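Local coordinates for protein Myo-inositol 2-dehydrogenase (Lactobacillus plantarum WCFS1, PDB 3CEA) that probably oxidises myo-inositol at its second carbon with NAD as the hydride acceptor, in a fold that pairs a Rossmann domain with a GFO/IDH/MocA C-terminal domain, at residues R25-K30 and V34-A39; K7-A12 and N308-K313. All blocks are in the same frame, centred on the assembly; numbering follows the deposited sequence.

Contact 1 (R25-K30 and V34-A39); sequences RHLVNK and VKLVAA
Leu27 and Val28, near the C-terminal end of helix 20-29, pack on Val34 and Leu36 of strand 34-40 in an apolar helix-on-sheet contact, part of the first beta-alpha-beta unit of the Rossmann fold. Helix 25-29 and strand 34-39 run at 124°, their axes 7.6 Å apart at the closest. Val34 and Leu36 lie two residues apart, so both point toward the helix, while Lys35 between them points away from it. Leu27 bridges the pair: its CD1 meets Val34 CG1 at 3.9 Å, the two side chains crossing at about a right angle, and its CD2 reaches Leu36 CD1 at 4.2 Å. The next residue, Val28, touches Leu36 CD2 with its CG2 at 4.1 Å, again crosswise. Leu36 carries CG anti to its own backbone N (chi1 -171°), and its two methyls divide between the helix residues, CD1 to Leu27 and CD2 to Val28. Val34 CG1 also lies 3.6 Å from Leu27 O, tucked against the last turn of the helix. Leu27 also packs on Val302 of helix 295-311. Beta-branched valine suits such a seam because it is compact and has few rotamers, and leucine because its forked end gives two methyls to share between neighbours. No hydrogen bond or charge pair joins the two segments, which implies that shape and burial of hydrocarbon hold helix to strand.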
# COMPACT_ATOMS: atom_id res chain seq x y z
N ARG A 25 4.17 -33.22 -7.94
CA ARG A 25 5.18 -32.84 -6.94
C ARG A 25 4.61 -32.88 -5.52
O ARG A 25 5.24 -33.45 -4.63
CB ARG A 25 5.75 -31.46 -7.25
CG ARG A 25 6.78 -31.42 -8.36
CD ARG A 25 7.39 -30.03 -8.49
NE ARG A 25 8.43 -29.97 -9.51
CZ ARG A 25 8.28 -29.40 -10.71
NH1 ARG A 25 7.13 -28.83 -11.05
NH2 ARG A 25 9.29 -29.40 -11.56
N HIS A 26 3.43 -32.29 -5.33
CA HIS A 26 2.77 -32.27 -4.02
C HIS A 26 2.41 -33.68 -3.57
O HIS A 26 2.52 -34.01 -2.39
CB HIS A 26 1.50 -31.42 -4.06
CG HIS A 26 1.74 -29.96 -4.29
ND1 HIS A 26 0.80 -29.13 -4.87
CD2 HIS A 26 2.82 -29.18 -4.03
CE1 HIS A 26 1.29 -27.90 -4.95
NE2 HIS A 26 2.51 -27.91 -4.45
N LEU A 27 2.00 -34.50 -4.53
CA LEU A 27 1.53 -35.86 -4.29
C LEU A 27 2.66 -36.77 -3.78
O LEU A 27 2.41 -37.72 -3.04
CB LEU A 27 0.93 -36.42 -5.58
CG LEU A 27 -0.46 -37.05 -5.62
CD1 LEU A 27 -1.36 -36.63 -4.46
CD2 LEU A 27 -1.12 -36.70 -6.95
N VAL A 28 3.89 -36.45 -4.18
CA VAL A 28 5.08 -37.19 -3.74
C VAL A 28 5.69 -36.56 -2.48
O VAL A 28 6.10 -37.27 -1.56
CB VAL A 28 6.14 -37.27 -4.88
CG1 VAL A 28 7.39 -38.02 -4.41
CG2 VAL A 28 5.56 -37.94 -6.11
N ASN A 29 5.73 -35.23 -2.44
CA ASN A 29 6.47 -34.50 -1.42
C ASN A 29 5.67 -34.00 -0.21
O ASN A 29 6.19 -33.98 0.91
CB ASN A 29 7.23 -33.32 -2.05
CG ASN A 29 8.29 -33.77 -3.05
OD1 ASN A 29 8.92 -34.81 -2.87
ND2 ASN A 29 8.47 -32.99 -4.10
N LYS A 30 4.43 -33.60 -0.44
CA LYS A 30 3.65 -32.91 0.59
C LYS A 30 2.46 -33.70 1.12
O LYS A 30 2.27 -33.78 2.34
CB LYS A 30 3.21 -31.52 0.10
CG LYS A 30 4.37 -30.59 -0.23
CD LYS A 30 3.88 -29.21 -0.62
CE LYS A 30 5.00 -28.34 -1.18
NZ LYS A 30 5.97 -27.91 -0.14
N VAL A 34 -0.76 -41.03 1.01
CA VAL A 34 -0.89 -41.34 -0.42
C VAL A 34 0.47 -41.71 -1.04
O VAL A 34 1.52 -41.24 -0.59
CB VAL A 34 -1.57 -40.17 -1.20
CG1 VAL A 34 -0.58 -39.05 -1.52
CG2 VAL A 34 -2.24 -40.68 -2.46
N LYS A 35 0.42 -42.55 -2.07
CA LYS A 35 1.60 -42.93 -2.83
C LYS A 35 1.28 -42.90 -4.32
O LYS A 35 0.40 -43.63 -4.79
CB LYS A 35 2.09 -44.32 -2.40
CG LYS A 35 3.51 -44.65 -2.84
N LEU A 36 1.98 -42.04 -5.05
CA LEU A 36 1.82 -41.94 -6.50
C LEU A 36 2.59 -43.06 -7.20
O LEU A 36 3.83 -43.08 -7.18
CB LEU A 36 2.27 -40.57 -7.00
CG LEU A 36 1.98 -40.18 -8.46
CD1 LEU A 36 0.49 -40.14 -8.76
CD2 LEU A 36 2.63 -38.85 -8.78
N VAL A 37 1.86 -43.99 -7.80
CA VAL A 37 2.45 -45.22 -8.35
C VAL A 37 2.67 -45.15 -9.86
O VAL A 37 3.67 -45.65 -10.37
CB VAL A 37 1.60 -46.46 -7.99
CG1 VAL A 37 2.22 -47.73 -8.56
CG2 VAL A 37 1.44 -46.58 -6.48
N ALA A 38 1.73 -44.53 -10.57
CA ALA A 38 1.79 -44.45 -12.03
C ALA A 38 1.41 -43.06 -12.54
O ALA A 38 0.70 -42.32 -11.87
CB ALA A 38 0.91 -45.52 -12.66
N ALA A 39 1.89 -42.74 -13.74
CA ALA A 39 1.55 -41.47 -14.39
C ALA A 39 1.28 -41.68 -15.88
O ALA A 39 1.90 -42.53 -16.52
CB ALA A 39 2.67 -40.46 -14.20

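Contact 2 (K7-A12 and N308-K313); sequences KPLRAA and NVIVGK
Leu9 reaches from the start of the first Rossmann strand, 9-14, to Val309 and Ile310 in the last turn of helix 295-311, so that a helix from late in the chain packs against the N-terminal start of an interior strand of the parallel sheet. The contact is small, 125 Å² counting both sides, and wholly apolar. Leu9 points its side chain toward the helix, extended with CG anti to the carbonyl carbon (chi1 -65°) and CD1 carried outward to lead the approach. That methyl sits between the two helix residues: it lies 3.8 Å from Val309 CB and 4.0 Å from Ile310 CG1. Against Val309 the leucine fork slants across the branch, CD2 coming to 4.0 Å from Val309 CG1. Ile310 offers its CG1 methylene, set anti to the carbonyl carbon (chi1 -69°), and this carbon meets both CD1 and, at 4.1 Å, CG of Leu9. Val309, by contrast, faces the strand directly, and a beta-branched valine gives a broad, rigid surface here. Replacing Leu9 by an alanine would probably leave the Val309 and Ile310 faces without their shared partner and open a gap between helix and sheet. Neighbours tie in both ends: Leu9 also packs on Val34 of strand 34-40, while Asn308 ND2 bonds to Gln127 OE1. Gly312 is the first residue after the helix to leave helical backbone angles, with a positive phi (79°) that a residue without a side chain adopts readily, and Lys313 N donates to Asn308 O at 2.9 Å.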
# COMPACT_ATOMS: atom_id res chain seq x y z
N LYS A 7 -2.20 -48.53 5.67
CA LYS A 7 -1.90 -48.55 4.24
C LYS A 7 -2.16 -47.19 3.61
O LYS A 7 -3.24 -46.62 3.78
CB LYS A 7 -2.76 -49.60 3.52
CG LYS A 7 -2.24 -51.03 3.58
CD LYS A 7 -3.07 -51.92 2.67
CE LYS A 7 -2.81 -53.41 2.92
NZ LYS A 7 -1.49 -53.85 2.38
N PRO A 8 -1.16 -46.64 2.89
CA PRO A 8 -1.39 -45.42 2.13
C PRO A 8 -2.27 -45.71 0.91
O PRO A 8 -2.30 -46.84 0.41
CB PRO A 8 0.01 -45.01 1.68
CG PRO A 8 0.79 -46.27 1.65
CD PRO A 8 0.23 -47.12 2.75
N LEU A 9 -3.00 -44.69 0.45
CA LEU A 9 -3.79 -44.81 -0.77
C LEU A 9 -2.85 -44.90 -1.97
O LEU A 9 -1.87 -44.16 -2.05
CB LEU A 9 -4.73 -43.62 -0.94
CG LEU A 9 -5.88 -43.40 0.05
CD1 LEU A 9 -6.58 -42.10 -0.30
CD2 LEU A 9 -6.87 -44.56 0.07
N ARG A 10 -3.15 -45.81 -2.89
CA ARG A 10 -2.37 -45.95 -4.11
C ARG A 10 -3.02 -45.10 -5.19
O ARG A 10 -4.18 -45.30 -5.54
CB ARG A 10 -2.27 -47.42 -4.51
CG ARG A 10 -1.46 -48.26 -3.52
CD ARG A 10 -1.34 -49.72 -3.95
NE ARG A 10 -0.56 -49.87 -5.18
CZ ARG A 10 0.77 -49.95 -5.24
NH1 ARG A 10 1.50 -49.88 -4.13
NH2 ARG A 10 1.36 -50.09 -6.41
N ALA A 11 -2.26 -44.13 -5.71
CA ALA A 11 -2.80 -43.14 -6.64
C ALA A 11 -2.07 -43.09 -7.98
O ALA A 11 -0.91 -43.49 -8.09
CB ALA A 11 -2.81 -41.76 -6.00
N ALA A 12 -2.79 -42.61 -8.99
CA ALA A 12 -2.24 -42.35 -10.31
C ALA A 12 -2.62 -40.95 -10.76
O ALA A 12 -3.55 -40.34 -10.22
CB ALA A 12 -2.75 -43.38 -11.31
N ASN A 308 -10.79 -37.35 2.42
CA ASN A 308 -12.16 -37.70 2.05
C ASN A 308 -12.32 -39.15 1.63
O ASN A 308 -13.28 -39.81 2.02
CB ASN A 308 -12.70 -36.76 0.96
CG ASN A 308 -13.12 -35.40 1.51
OD1 ASN A 308 -13.14 -35.18 2.72
ND2 ASN A 308 -13.46 -34.49 0.61
N VAL A 309 -11.37 -39.65 0.83
CA VAL A 309 -11.36 -41.05 0.42
C VAL A 309 -11.17 -41.98 1.63
O VAL A 309 -11.88 -42.98 1.76
CB VAL A 309 -10.27 -41.34 -0.66
CG1 VAL A 309 -10.25 -42.82 -1.04
CG2 VAL A 309 -10.49 -40.48 -1.90
N ILE A 310 -10.24 -41.62 2.51
CA ILE A 310 -9.94 -42.38 3.73
C ILE A 310 -11.15 -42.44 4.67
O ILE A 310 -11.57 -43.53 5.08
CB ILE A 310 -8.69 -41.82 4.46
CG1 ILE A 310 -7.42 -42.09 3.65
CG2 ILE A 310 -8.56 -42.41 5.87
CD1 ILE A 310 -6.21 -41.26 4.05
N VAL A 311 -11.70 -41.28 5.01
CA VAL A 311 -12.82 -41.17 5.95
C VAL A 311 -14.15 -41.60 5.31
O VAL A 311 -15.09 -41.97 6.02
CB VAL A 311 -12.92 -39.73 6.54
CG1 VAL A 311 -14.12 -39.59 7.48
CG2 VAL A 311 -11.63 -39.37 7.29
N GLY A 312 -14.22 -41.55 3.98
CA GLY A 312 -15.44 -41.93 3.26
C GLY A 312 -16.48 -40.83 3.29
O GLY A 312 -17.61 -41.04 3.74
N LYS A 313 -16.09 -39.65 2.81
CA LYS A 313 -16.93 -38.47 2.85
C LYS A 313 -16.81 -37.68 1.54
O LYS A 313 -15.71 -37.41 1.07
CB LYS A 313 -16.55 -37.59 4.05
CG LYS A 313 -17.46 -36.40 4.30
CD LYS A 313 -17.40 -35.97 5.76
CE LYS A 313 -18.05 -34.61 5.98
NZ LYS A 313 -17.10 -33.51 5.70

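Contacts 1 and 2 meet through the parallel sheet, where strands 34-40 and 9-14 are neighbours; their centres are about 13 Å apart. Two probable backbone hydrogen bonds join the strands, Lys35 N to Leu9 O at 2.8 Å and Val37 N to Ala11 O, also at 2.8 Å. Helix 295-311 reaches both contacts, at different turns. Contact 1 is local, its segments separated by only three residues of loop or turn, whereas contact 2 brings together parts 296 residues apart. The side chain of Leu36 is about 13 Å from the bound NAD, so this apolar residue of contact 1 is at some remove from the cofactor.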